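Local coordinates for protein NEQ263 (Nanoarchaeum equitans Kin4-M, PDB 5BN3) that probably binds ATP and forms, with its partner subunit, the catalytic core of an unusual archaeal ATP synthase, at residues B[7-12]-B[41-46]; B[155-160]-B[220-225]; B[230-235]-B[253-258]; B[303-308]-B[315-320]; B[345-350]-B[374-379]. All coordinates share one frame; numbering follows the deposited sequence.

Overall arrangement
Along the chain the five contacts come in series, each closing before the next opens, and they span all three domains. Contact 1 joins strands 8-12 and 38-43 of the N-terminal sheet. Contacts 2, 3 and 4 belong to the nucleotide-binding domain: contacts 2 and 4 reach the same mixed sheet with centres about 23 Å apart, while contact 3 pairs helix 228-241, which follows strand 220-226 of contact 2, with helix 255-263. Contact 5 crosses two helices of the C-terminal domain. Contacts 1 and 5 lie on opposite sides of the chain's centre, about 56 Å apart between centres. Only contacts 4 and 5 touch, through Leu320 on Tyr347 and Val379, which ties the nucleotide-binding and C-terminal domains together.

Contact 1. Residues B[7-12]-B[41-46]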
# COMPACT_ATOMS: atom_id res chain seq x y z
N PRO B 7 -27.83 -0.88 14.29
CA PRO B 7 -28.49 0.12 15.14
C PRO B 7 -29.04 1.33 14.38
O PRO B 7 -29.36 2.33 15.01
CB PRO B 7 -27.36 0.58 16.06
CG PRO B 7 -26.14 0.49 15.19
CD PRO B 7 -26.36 -0.70 14.28
N LEU B 8 -29.14 1.24 13.05
CA LEU B 8 -29.55 2.40 12.26
C LEU B 8 -31.04 2.42 11.90
O LEU B 8 -31.60 1.40 11.48
CB LEU B 8 -28.72 2.52 10.98
CG LEU B 8 -28.98 3.76 10.12
CD1 LEU B 8 -28.53 5.01 10.85
CD2 LEU B 8 -28.29 3.66 8.77
N ILE B 9 -31.67 3.57 12.08
CA ILE B 9 -33.02 3.81 11.56
C ILE B 9 -33.04 5.06 10.68
O ILE B 9 -32.38 6.05 10.98
CB ILE B 9 -34.09 3.91 12.68
CG1 ILE B 9 -33.82 5.10 13.60
CG2 ILE B 9 -34.15 2.62 13.48
CD1 ILE B 9 -34.90 5.31 14.66
N ALA B 10 -33.79 4.99 9.59
CA ALA B 10 -34.03 6.15 8.75
C ALA B 10 -35.46 6.60 8.99
O ALA B 10 -36.38 5.79 8.97
CB ALA B 10 -33.82 5.82 7.29
N VAL B 11 -35.64 7.90 9.22
CA VAL B 11 -36.93 8.38 9.69
C VAL B 11 -37.30 9.77 9.16
O VAL B 11 -36.44 10.60 8.88
CB VAL B 11 -36.97 8.33 11.24
CG1 VAL B 11 -37.23 9.69 11.84
CG2 VAL B 11 -37.99 7.30 11.69
N GLU B 12 -38.61 10.01 9.02
CA GLU B 12 -39.11 11.27 8.50
C GLU B 12 -39.47 12.20 9.66
O GLU B 12 -40.30 11.86 10.50
CB GLU B 12 -40.34 11.04 7.61
CG GLU B 12 -40.24 9.83 6.68
CD GLU B 12 -40.60 8.52 7.37
OE1 GLU B 12 -40.83 8.52 8.59
OE2 GLU B 12 -40.65 7.48 6.67
N ALA B 41 -30.95 8.00 12.44
CA ALA B 41 -30.76 7.92 13.88
C ALA B 41 -30.10 6.63 14.33
O ALA B 41 -30.25 5.58 13.69
CB ALA B 41 -32.08 8.13 14.61
N LEU B 42 -29.37 6.70 15.44
CA LEU B 42 -28.71 5.53 16.01
C LEU B 42 -29.39 5.10 17.30
O LEU B 42 -29.49 5.87 18.25
CB LEU B 42 -27.23 5.82 16.30
CG LEU B 42 -26.29 5.82 15.10
CD1 LEU B 42 -24.86 6.03 15.54
CD2 LEU B 42 -26.42 4.52 14.35
N LEU B 43 -29.85 3.85 17.32
CA LEU B 43 -30.53 3.30 18.49
C LEU B 43 -29.58 3.15 19.67
O LEU B 43 -28.40 2.83 19.50
CB LEU B 43 -31.15 1.95 18.14
CG LEU B 43 -32.20 1.98 17.02
CD1 LEU B 43 -32.57 0.57 16.58
CD2 LEU B 43 -33.43 2.72 17.48
N PHE B 44 -30.10 3.40 20.87
CA PHE B 44 -29.33 3.23 22.10
C PHE B 44 -29.01 1.75 22.31
O PHE B 44 -27.91 1.41 22.77
CB PHE B 44 -30.12 3.76 23.30
CG PHE B 44 -29.96 5.23 23.53
CD1 PHE B 44 -29.93 6.12 22.47
CD2 PHE B 44 -29.86 5.74 24.82
CE1 PHE B 44 -29.79 7.48 22.68
CE2 PHE B 44 -29.72 7.09 25.05
CZ PHE B 44 -29.69 7.97 23.98
N ASP B 45 -29.96 0.89 21.98
CA ASP B 45 -29.78 -0.55 22.18
C ASP B 45 -30.63 -1.38 21.22
O ASP B 45 -31.27 -0.83 20.32
CB ASP B 45 -30.10 -0.93 23.62
CG ASP B 45 -31.37 -0.29 24.13
OD1 ASP B 45 -32.22 0.10 23.31
OD2 ASP B 45 -31.52 -0.16 25.37
N TYR B 46 -30.62 -2.69 21.43
CA TYR B 46 -31.38 -3.62 20.59
C TYR B 46 -32.85 -3.23 20.52
O TYR B 46 -33.52 -3.09 21.54
CB TYR B 46 -31.24 -5.05 21.12
CG TYR B 46 -31.88 -6.10 20.24
CD1 TYR B 46 -31.27 -6.51 19.07
CD2 TYR B 46 -33.09 -6.68 20.59
CE1 TYR B 46 -31.84 -7.47 18.26
CE2 TYR B 46 -33.67 -7.64 19.79
CZ TYR B 46 -33.05 -8.03 18.62
OH TYR B 46 -33.63 -8.99 17.82
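Leu8 and Ile9 face Leu42 and Ala41 across two antiparallel strands, 8-12 and 38-43, the short axes of 8-12 and 41-43 approaching to 5.0 Å with 140° between their directions. This is a neighbouring pair in the antiparallel sheet of the N-terminal domain. Ile9 and Ala41 form the hydrogen-bonded pair: Ile9 N gives to Ala41 O, and Ala41 N returns to Ile9 O at 2.8 Å. Leu8 and Leu42 form the non-hydrogen-bonded pair, and one step on Leu43 N reaches Pro7 O, also at 2.8 Å and nearly straight (174°). Pro7 follows a cis peptide bond.

The side chains divide between the two faces. On the face of Ile9 and Ala41, Ile9 CG1 lies 3.6 Å from Ala41 CB. A chi1 of 63° sets CG1 between the backbone N and the carbonyl carbon of Ile9, leaving CG2 beside the N, where it meets Leu43 CD1 at 4.0 Å; the two side chains cross at about a right angle. With an alanine in place of Ile9, both methyls of Leu43 would probably lose an apolar neighbour and a gap would open on this face. Strand 3-5 adds Ile4 against Ile9, and helix 228-241 covers Leu42 from the next domain. On the face of Leu8, Leu42 CD2 touches two residues at once, 4.1 Å from Leu8 CD1 and 4.1 Å from Pro7 CG.

Contact 2. Residues B[155-160]-B[220-225]; sequences KTIIFA and DVLVLM
Ile158 and Val223 sit midway along two parallel strands, 156-162 and 220-226, in the central sheet of the P-loop NTPase fold. The axes of 156-160 and 220-225 run 4.7 Å apart, only 15° from parallel. Packing is tight through the middle and far end: Ile158 N gives to Leu222 O and Ala160 N to Leu224 O, both at 2.8 Å, while Ile158 O takes Leu224 N between them. On the face of Ile158, its CD1 reaches back to Val221 CG1 at 4.1 Å, and Ala160 CB lies 3.8 Å from Met225 CB. Helix 196-215 covers this face. On the face of Phe159, chi1 of 175° sets CG beside the carbonyl carbon, and ring atom CD1 comes 3.6 Å from Leu224 O; the ring also stacks on Phe172.

The start of the pair is the more open side, Asp220 being partly exposed. The aliphatic chain of Lys155 crosses Asp220 obliquely, CE 3.8 Å from Asp220 CB, but Lys155 NZ and Asp220 OD2 stay 5.3 Å apart. Lys155 NZ instead gives to Val151 O; Asp220 OD2 makes a salt bridge to Lys126, and OD1 hydrogen-bonds Ser273 OG. Backbone bonds and apolar packing thus join the strands, while polar ends here bond outside the pair.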
# COMPACT_ATOMS: atom_id res chain seq x y z
N LYS B 155 -8.22 11.69 45.71
CA LYS B 155 -8.99 12.17 44.56
C LYS B 155 -10.11 11.23 44.14
O LYS B 155 -10.07 10.03 44.40
CB LYS B 155 -8.05 12.41 43.37
CG LYS B 155 -6.82 13.25 43.69
CD LYS B 155 -5.91 13.37 42.47
CE LYS B 155 -4.67 14.19 42.78
NZ LYS B 155 -3.83 13.55 43.83
N THR B 156 -11.13 11.79 43.49
CA THR B 156 -12.16 10.99 42.86
C THR B 156 -11.58 10.34 41.60
O THR B 156 -10.95 11.02 40.79
CB THR B 156 -13.38 11.85 42.46
OG1 THR B 156 -13.93 12.48 43.63
CG2 THR B 156 -14.45 10.99 41.81
N ILE B 157 -11.79 9.04 41.45
CA ILE B 157 -11.36 8.35 40.23
C ILE B 157 -12.57 8.12 39.33
O ILE B 157 -13.59 7.59 39.77
CB ILE B 157 -10.72 6.99 40.55
CG1 ILE B 157 -9.44 7.19 41.38
CG2 ILE B 157 -10.38 6.24 39.27
CD1 ILE B 157 -8.79 5.90 41.81
N ILE B 158 -12.46 8.53 38.07
CA ILE B 158 -13.49 8.21 37.09
C ILE B 158 -12.93 7.26 36.04
O ILE B 158 -11.92 7.56 35.39
CB ILE B 158 -14.06 9.48 36.43
CG1 ILE B 158 -14.69 10.39 37.50
CG2 ILE B 158 -15.10 9.12 35.38
CD1 ILE B 158 -15.28 11.67 36.96
N PHE B 159 -13.57 6.11 35.90
CA PHE B 159 -13.12 5.07 34.98
C PHE B 159 -14.11 4.92 33.83
O PHE B 159 -15.28 4.59 34.05
CB PHE B 159 -12.96 3.75 35.73
CG PHE B 159 -12.62 2.58 34.85
CD1 PHE B 159 -11.59 2.66 33.93
CD2 PHE B 159 -13.32 1.39 34.97
CE1 PHE B 159 -11.27 1.58 33.13
CE2 PHE B 159 -13.00 0.30 34.18
CZ PHE B 159 -11.98 0.40 33.25
N ALA B 160 -13.64 5.16 32.62
CA ALA B 160 -14.46 4.95 31.43
C ALA B 160 -14.01 3.70 30.69
O ALA B 160 -12.92 3.67 30.12
CB ALA B 160 -14.38 6.16 30.51
N ASP B 220 -9.62 17.75 42.69
CA ASP B 220 -8.65 17.14 41.80
C ASP B 220 -9.20 15.78 41.40
O ASP B 220 -9.58 14.97 42.25
CB ASP B 220 -7.29 16.99 42.50
CG ASP B 220 -6.61 18.32 42.75
OD1 ASP B 220 -6.75 19.23 41.90
OD2 ASP B 220 -5.94 18.46 43.79
N VAL B 221 -9.27 15.53 40.09
CA VAL B 221 -9.89 14.32 39.57
C VAL B 221 -8.91 13.52 38.71
O VAL B 221 -8.12 14.09 37.96
CB VAL B 221 -11.16 14.66 38.75
CG1 VAL B 221 -11.76 13.42 38.13
CG2 VAL B 221 -12.18 15.35 39.63
N LEU B 222 -8.95 12.19 38.85
CA LEU B 222 -8.19 11.31 37.97
C LEU B 222 -9.14 10.55 37.04
O LEU B 222 -10.04 9.85 37.50
CB LEU B 222 -7.37 10.31 38.78
CG LEU B 222 -6.65 9.25 37.95
CD1 LEU B 222 -5.60 9.91 37.07
CD2 LEU B 222 -6.01 8.18 38.82
N VAL B 223 -8.93 10.70 35.74
CA VAL B 223 -9.75 9.99 34.77
C VAL B 223 -8.93 8.94 34.02
O VAL B 223 -7.91 9.26 33.40
CB VAL B 223 -10.42 10.94 33.76
CG1 VAL B 223 -11.32 10.16 32.82
CG2 VAL B 223 -11.22 12.00 34.48
N LEU B 224 -9.38 7.69 34.09
CA LEU B 224 -8.77 6.60 33.33
C LEU B 224 -9.74 6.15 32.25
O LEU B 224 -10.93 5.94 32.53
CB LEU B 224 -8.45 5.42 34.26
CG LEU B 224 -7.65 5.70 35.53
CD1 LEU B 224 -7.57 4.45 36.40
CD2 LEU B 224 -6.26 6.18 35.19
N MET B 225 -9.27 6.01 31.01
CA MET B 225 -10.12 5.47 29.96
C MET B 225 -9.40 4.47 29.04
O MET B 225 -8.22 4.63 28.71
CB MET B 225 -10.84 6.57 29.16
CG MET B 225 -9.94 7.58 28.47
SD MET B 225 -10.91 8.76 27.49
CE MET B 225 -11.84 9.60 28.78

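Contact 3. Residues B[230-235]-B[253-258]; sequences NYADAL and AYLYTD
Leu235 projects from helix 228-241 into the first turn of helix 255-263. With chi1 at -163°, CG leaves CB on the side opposite the backbone N and comes within 4.2 Å of Asp258 OD2. CD1 meets the carboxylate from the opposite direction, 3.8 Å from both Asp258 OD1 and Asp258 OD2. CD2 is nearest to Asp258 OD2, at 3.4 Å, and meets Leu255 CD1 at 3.8 Å, Asp258 CB at 3.7 Å and Tyr254 CE1 at 4.2 Å, the last obliquely to the ring. Replacing Leu235 by an alanine would probably open a gap among Tyr254, Leu255 and Asp258, leaving Leu255 CD1 with Ala232 as its remaining neighbour from segment 230-235.

Tyr231 OH donates to Asp258 OD2, at the ring's edge and with ring and carboxylate planes only 17° apart; its very short modelled length is doubtful. Arg204 makes a salt bridge to Asp258 OD1 and a hydrogen bond to Tyr231 OH. A water links Leu235 O to Tyr254 OH, which also bonds Glu244. Tyr254 is the N-cap residue, and the whole is helix-against-helix packing in a nucleotide-binding domain, beside a face where Tyr256 and Thr257 engage a neighbouring alpha chain.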
# COMPACT_ATOMS: atom_id res chain seq x y z
N ASN B 230 -10.85 0.96 20.66
CA ASN B 230 -12.26 0.59 20.55
C ASN B 230 -13.14 1.81 20.32
O ASN B 230 -14.15 1.73 19.63
CB ASN B 230 -12.74 -0.14 21.81
CG ASN B 230 -12.09 -1.49 21.98
OD1 ASN B 230 -11.61 -2.09 21.02
ND2 ASN B 230 -12.08 -1.99 23.22
N TYR B 231 -12.75 2.94 20.90
CA TYR B 231 -13.47 4.19 20.69
C TYR B 231 -13.41 4.63 19.23
O TYR B 231 -14.42 5.00 18.64
CB TYR B 231 -12.93 5.31 21.59
CG TYR B 231 -13.53 6.65 21.27
CD1 TYR B 231 -14.74 7.04 21.82
CD2 TYR B 231 -12.91 7.53 20.39
CE1 TYR B 231 -15.31 8.26 21.52
CE2 TYR B 231 -13.47 8.75 20.09
CZ TYR B 231 -14.67 9.11 20.65
OH TYR B 231 -15.22 10.33 20.34
N ALA B 232 -12.21 4.59 18.66
CA ALA B 232 -12.03 4.94 17.26
C ALA B 232 -12.83 4.02 16.35
O ALA B 232 -13.37 4.46 15.33
CB ALA B 232 -10.56 4.90 16.90
N ASP B 233 -12.92 2.74 16.73
CA ASP B 233 -13.66 1.76 15.95
C ASP B 233 -15.15 2.10 15.92
O ASP B 233 -15.80 1.99 14.88
CB ASP B 233 -13.46 0.36 16.55
CG ASP B 233 -14.19 -0.72 15.77
OD1 ASP B 233 -15.40 -0.90 16.00
OD2 ASP B 233 -13.55 -1.39 14.93
N ALA B 234 -15.68 2.52 17.06
CA ALA B 234 -17.07 2.92 17.15
C ALA B 234 -17.34 4.18 16.34
O ALA B 234 -18.38 4.30 15.68
CB ALA B 234 -17.47 3.13 18.60
N LEU B 235 -16.40 5.13 16.38
CA LEU B 235 -16.52 6.36 15.60
C LEU B 235 -16.54 6.06 14.11
O LEU B 235 -17.28 6.69 13.35
CB LEU B 235 -15.38 7.32 15.94
CG LEU B 235 -15.60 8.78 15.52
CD1 LEU B 235 -16.68 9.41 16.38
CD2 LEU B 235 -14.31 9.59 15.58
N ALA B 253 -12.18 11.32 8.53
CA ALA B 253 -11.18 12.36 8.31
C ALA B 253 -10.96 13.24 9.54
O ALA B 253 -9.89 13.81 9.72
CB ALA B 253 -11.58 13.21 7.12
N TYR B 254 -11.99 13.36 10.37
CA TYR B 254 -11.94 14.21 11.55
C TYR B 254 -11.53 13.46 12.82
O TYR B 254 -11.77 13.94 13.92
CB TYR B 254 -13.30 14.88 11.77
CG TYR B 254 -14.46 13.92 11.73
CD1 TYR B 254 -14.84 13.21 12.87
CD2 TYR B 254 -15.19 13.72 10.57
CE1 TYR B 254 -15.90 12.34 12.84
CE2 TYR B 254 -16.25 12.85 10.53
CZ TYR B 254 -16.60 12.16 11.67
OH TYR B 254 -17.66 11.28 11.63
N LEU B 255 -10.90 12.30 12.66
CA LEU B 255 -10.51 11.48 13.81
C LEU B 255 -9.64 12.23 14.81
O LEU B 255 -9.86 12.14 16.02
CB LEU B 255 -9.81 10.19 13.36
CG LEU B 255 -9.38 9.24 14.48
CD1 LEU B 255 -10.57 8.87 15.35
CD2 LEU B 255 -8.71 7.99 13.93
N TYR B 256 -8.66 12.99 14.32
CA TYR B 256 -7.81 13.80 15.18
C TYR B 256 -8.64 14.78 16.00
O TYR B 256 -8.47 14.90 17.22
CB TYR B 256 -6.78 14.56 14.35
CG TYR B 256 -5.95 15.56 15.14
CD1 TYR B 256 -6.37 16.88 15.29
CD2 TYR B 256 -4.74 15.19 15.71
CE1 TYR B 256 -5.62 17.79 16.00
CE2 TYR B 256 -3.98 16.11 16.42
CZ TYR B 256 -4.43 17.40 16.56
OH TYR B 256 -3.68 18.31 17.27
N THR B 257 -9.54 15.49 15.33
CA THR B 257 -10.35 16.51 15.98
C THR B 257 -11.30 15.89 17.02
O THR B 257 -11.50 16.45 18.09
CB THR B 257 -11.14 17.34 14.95
OG1 THR B 257 -10.21 17.97 14.05
CG2 THR B 257 -11.97 18.41 15.63
N ASP B 258 -11.86 14.73 16.70
CA ASP B 258 -12.76 14.06 17.63
C ASP B 258 -12.02 13.54 18.86
O ASP B 258 -12.50 13.68 19.98
CB ASP B 258 -13.51 12.93 16.94
CG ASP B 258 -14.53 12.27 17.85
OD1 ASP B 258 -15.69 12.74 17.89
OD2 ASP B 258 -14.16 11.30 18.54
O HOH W 1 -18.53 9.51 13.26

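Contact 4. Residues B[303-308]-B[315-320]. With SO4 (sulfate ion), chain X.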
# COMPACT_ATOMS: atom_id res chain seq x y z
N TYR B 303 3.38 6.70 27.93
CA TYR B 303 4.19 5.60 28.45
C TYR B 303 4.04 4.40 27.52
O TYR B 303 2.95 3.84 27.38
CB TYR B 303 3.75 5.24 29.88
CG TYR B 303 3.80 6.40 30.84
CD1 TYR B 303 4.99 7.08 31.09
CD2 TYR B 303 2.66 6.81 31.52
CE1 TYR B 303 5.04 8.14 31.97
CE2 TYR B 303 2.71 7.88 32.42
CZ TYR B 303 3.90 8.53 32.63
OH TYR B 303 3.96 9.59 33.51
N VAL B 304 5.13 4.03 26.87
CA VAL B 304 5.10 2.97 25.86
C VAL B 304 5.60 1.65 26.43
O VAL B 304 6.70 1.58 26.97
CB VAL B 304 5.93 3.36 24.63
CG1 VAL B 304 5.91 2.24 23.60
CG2 VAL B 304 5.41 4.65 24.03
N LEU B 305 4.78 0.61 26.31
CA LEU B 305 5.16 -0.71 26.81
C LEU B 305 5.93 -1.50 25.75
O LEU B 305 5.69 -1.35 24.55
CB LEU B 305 3.94 -1.49 27.30
CG LEU B 305 3.61 -1.40 28.79
CD1 LEU B 305 3.91 -0.02 29.35
CD2 LEU B 305 2.16 -1.77 29.07
N SER B 306 6.86 -2.34 26.21
CA SER B 306 7.79 -3.02 25.31
C SER B 306 7.65 -4.54 25.35
O SER B 306 7.72 -5.16 26.42
CB SER B 306 9.23 -2.62 25.66
OG SER B 306 10.18 -3.48 25.05
N GLN B 307 7.45 -5.14 24.18
CA GLN B 307 7.36 -6.59 24.05
C GLN B 307 8.67 -7.25 24.48
O GLN B 307 8.67 -8.31 25.10
CB GLN B 307 7.06 -6.96 22.59
CG GLN B 307 5.82 -7.81 22.39
CD GLN B 307 5.40 -7.88 20.93
OE1 GLN B 307 6.25 -7.95 20.03
NE2 GLN B 307 4.10 -7.85 20.68
N ASP B 308 9.78 -6.60 24.15
CA ASP B 308 11.10 -7.11 24.49
C ASP B 308 11.30 -7.21 26.00
O ASP B 308 11.75 -8.24 26.51
CB ASP B 308 12.18 -6.21 23.88
CG ASP B 308 13.59 -6.69 24.20
OD1 ASP B 308 13.96 -7.79 23.75
OD2 ASP B 308 14.32 -5.95 24.90
N TYR B 315 8.43 -6.43 34.63
CA TYR B 315 7.29 -5.56 34.89
C TYR B 315 7.75 -4.40 35.76
O TYR B 315 8.49 -4.60 36.72
CB TYR B 315 6.13 -6.30 35.57
CG TYR B 315 5.00 -5.36 35.97
CD1 TYR B 315 4.99 -4.74 37.21
CD2 TYR B 315 3.97 -5.07 35.08
CE1 TYR B 315 3.99 -3.86 37.56
CE2 TYR B 315 2.96 -4.19 35.43
CZ TYR B 315 2.97 -3.59 36.67
OH TYR B 315 1.97 -2.72 37.02
N PRO B 316 7.31 -3.18 35.42
CA PRO B 316 6.51 -2.87 34.24
C PRO B 316 7.38 -2.70 33.00
O PRO B 316 8.46 -2.11 33.09
CB PRO B 316 5.85 -1.54 34.60
CG PRO B 316 6.82 -0.89 35.54
CD PRO B 316 7.47 -2.01 36.31
N PRO B 317 6.93 -3.22 31.85
CA PRO B 317 7.76 -3.25 30.64
C PRO B 317 7.79 -1.92 29.90
O PRO B 317 7.47 -1.87 28.71
CB PRO B 317 7.06 -4.32 29.79
CG PRO B 317 5.62 -4.19 30.16
CD PRO B 317 5.59 -3.81 31.62
N ILE B 318 8.20 -0.86 30.60
CA ILE B 318 8.22 0.48 30.02
C ILE B 318 9.50 0.78 29.23
O ILE B 318 10.61 0.68 29.76
CB ILE B 318 8.04 1.55 31.12
CG1 ILE B 318 6.64 1.46 31.72
CG2 ILE B 318 8.29 2.94 30.57
CD1 ILE B 318 6.37 2.47 32.82
N ASP B 319 9.32 1.15 27.96
CA ASP B 319 10.42 1.61 27.12
C ASP B 319 10.81 3.02 27.56
O ASP B 319 10.07 3.98 27.32
CB ASP B 319 10.00 1.60 25.65
CG ASP B 319 11.15 1.84 24.69
OD1 ASP B 319 12.02 2.71 24.95
OD2 ASP B 319 11.20 1.15 23.64
N LEU B 320 11.97 3.15 28.21
CA LEU B 320 12.40 4.42 28.78
C LEU B 320 12.65 5.50 27.74
O LEU B 320 12.56 6.69 28.04
CB LEU B 320 13.68 4.23 29.62
CG LEU B 320 13.53 3.65 31.02
CD1 LEU B 320 14.89 3.53 31.70
CD2 LEU B 320 12.62 4.52 31.85
S SO4 X . 10.45 -3.67 21.40
O1 SO4 X . 10.69 -2.79 22.54
O2 SO4 X . 11.71 -3.88 20.69
O3 SO4 X . 9.46 -3.06 20.52
O4 SO4 X . 9.93 -4.94 21.88
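Leu305 and Ile318 are joined by a single backbone bridge, with CA atoms 4.6 Å apart, just beyond Val304 of strand 301-304, where the chain returns through an inverse gamma turn centred on Pro317. Two hydrogen bonds make the bridge. Asp319 N gives to Val304 O at 2.8 Å, and Ser306 N to Pro317 O at 2.6 Å, the latter bent (145° at the hydrogen). Apolar groups close in: Leu305 CG rests 3.7 Å from Pro317 CG, and Leu305 CD1 lies 3.9 Å from Ile318 CG1, each pair meeting at a slant. Helix 140-151 adds Met140 and Leu143 against Leu305, while helix 116-119 packs on Ile318.

The next shell holds the turn and the loop after it. The turn is held within itself by a weak bond from Ile318 N to Pro316 O. Asp319 OD1 accepts from the backbone N of Leu321 and of Lys322, so the carboxylate braces its own loop instead of crossing to the strand. About 11 Å separates the side chain of Val304 from that of Arg326, which binds ADP in a structure of this protein, though none is bound to it in this chain.

Ser306 is the N-cap of helix 307-311. Its OG stands opposite the backbone N (chi1 165°), a placement from which it both accepts from Leu309 N and donates to a sulfate, probably from the crystallisation liquor, 2.7 Å from O1. The helix start holds the same anion by its backbone, Asp308 N lying 2.8 Å from sulfate O4.

Contact 5. Residues B[345-350]-B[374-379]; sequences KSYAKG and KFAELV
Tyr347 and Phe375 both turn CG away from their own backbone N, with chi1 of -175° and 180°, and these torsions carry each ring across to the opposite helix. Tyr347 reaches from helix 334-356 to Ala376 and Val379: its CD1 lies 3.8 Å from Ala376 CB and 3.8 Å from Val379 CG1. Ala376 O sits at the edge of the tyrosine ring, in its plane, 3.6 Å from CE1. In return Phe375 extends CE2 to within 3.4 Å of Ser346 CB, which approaches the ring obliquely, while Tyr347 N lies at the ring's edge. Val379 CG2, from the next turn of the same helix, covers one face of Phe375 toward the rim.

The short axes come to 8.0 Å at 112°, close for helices, and small residues allow it. Gly350, without a side chain, lets its CA come 4.0 Å from Ala376 CB. Ile404 and Leu405 of helix 394-408 pack on Phe375, completing the helical bundle of the C-terminal domain.

The hydroxyls look elsewhere, Tyr347 OH to Glu380 and Ser346 OG to Ile342 O. With no hydrogen bond shared by the two segments, their crossing rests on shape and apolar contact.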
# COMPACT_ATOMS: atom_id res chain seq x y z
N LYS B 345 20.35 9.47 29.00
CA LYS B 345 21.51 9.52 28.11
C LYS B 345 22.41 8.28 28.22
O LYS B 345 22.91 7.78 27.21
CB LYS B 345 22.33 10.79 28.35
CG LYS B 345 21.56 12.09 28.08
CD LYS B 345 22.00 12.75 26.78
CE LYS B 345 21.08 13.91 26.40
NZ LYS B 345 21.05 15.00 27.42
N SER B 346 22.61 7.79 29.44
CA SER B 346 23.46 6.62 29.66
C SER B 346 22.79 5.33 29.20
O SER B 346 23.46 4.43 28.70
CB SER B 346 23.86 6.51 31.13
OG SER B 346 24.47 7.71 31.59
N TYR B 347 21.48 5.23 29.39
CA TYR B 347 20.72 4.06 28.94
C TYR B 347 20.75 3.98 27.42
O TYR B 347 20.95 2.91 26.85
CB TYR B 347 19.27 4.14 29.45
CG TYR B 347 18.44 2.92 29.13
CD1 TYR B 347 18.81 1.66 29.59
CD2 TYR B 347 17.26 3.02 28.40
CE1 TYR B 347 18.05 0.54 29.31
CE2 TYR B 347 16.49 1.91 28.12
CZ TYR B 347 16.89 0.67 28.58
OH TYR B 347 16.14 -0.45 28.31
N ALA B 348 20.57 5.12 26.76
CA ALA B 348 20.61 5.19 25.31
C ALA B 348 21.97 4.77 24.76
O ALA B 348 22.06 3.99 23.81
CB ALA B 348 20.27 6.59 24.84
N LYS B 349 23.04 5.28 25.37
CA LYS B 349 24.39 4.92 24.97
C LYS B 349 24.64 3.44 25.24
O LYS B 349 25.33 2.76 24.48
CB LYS B 349 25.42 5.79 25.70
CG LYS B 349 26.85 5.61 25.21
CD LYS B 349 27.60 6.94 25.22
CE LYS B 349 29.05 6.76 24.76
NZ LYS B 349 29.15 6.15 23.41
N GLY B 350 24.05 2.93 26.33
CA GLY B 350 24.14 1.52 26.65
C GLY B 350 23.47 0.64 25.62
O GLY B 350 23.96 -0.45 25.31
N LYS B 374 26.74 -2.42 30.57
CA LYS B 374 26.35 -2.98 31.86
C LYS B 374 25.26 -2.13 32.52
O LYS B 374 24.36 -2.66 33.17
CB LYS B 374 27.56 -3.08 32.78
CG LYS B 374 27.29 -3.77 34.11
CD LYS B 374 28.47 -3.61 35.05
CE LYS B 374 28.35 -4.53 36.26
NZ LYS B 374 29.49 -4.34 37.20
N PHE B 375 25.37 -0.81 32.35
CA PHE B 375 24.40 0.12 32.92
C PHE B 375 23.00 -0.17 32.41
O PHE B 375 22.04 -0.23 33.18
CB PHE B 375 24.80 1.56 32.57
CG PHE B 375 23.85 2.60 33.11
CD1 PHE B 375 23.93 3.01 34.43
CD2 PHE B 375 22.90 3.18 32.28
CE1 PHE B 375 23.06 3.97 34.93
CE2 PHE B 375 22.03 4.14 32.77
CZ PHE B 375 22.11 4.53 34.09
N ALA B 376 22.88 -0.34 31.09
CA ALA B 376 21.59 -0.63 30.47
C ALA B 376 21.01 -1.96 30.96
O ALA B 376 19.80 -2.09 31.12
CB ALA B 376 21.72 -0.63 28.96
N GLU B 377 21.89 -2.94 31.19
CA GLU B 377 21.46 -4.23 31.70
C GLU B 377 20.90 -4.10 33.11
O GLU B 377 19.85 -4.67 33.43
CB GLU B 377 22.63 -5.23 31.70
CG GLU B 377 22.25 -6.61 32.20
CD GLU B 377 23.46 -7.44 32.59
OE1 GLU B 377 24.57 -7.17 32.09
OE2 GLU B 377 23.30 -8.37 33.41
N LEU B 378 21.59 -3.34 33.95
CA LEU B 378 21.20 -3.15 35.34
C LEU B 378 19.97 -2.24 35.49
O LEU B 378 19.18 -2.41 36.41
CB LEU B 378 22.37 -2.59 36.16
CG LEU B 378 23.60 -3.47 36.33
CD1 LEU B 378 24.75 -2.67 36.93
CD2 LEU B 378 23.29 -4.66 37.21
N VAL B 379 19.84 -1.26 34.60
CA VAL B 379 18.67 -0.39 34.58
C VAL B 379 17.40 -1.23 34.41
O VAL B 379 16.42 -1.04 35.12
CB VAL B 379 18.76 0.67 33.46
CG1 VAL B 379 17.39 1.20 33.10
CG2 VAL B 379 19.67 1.80 33.87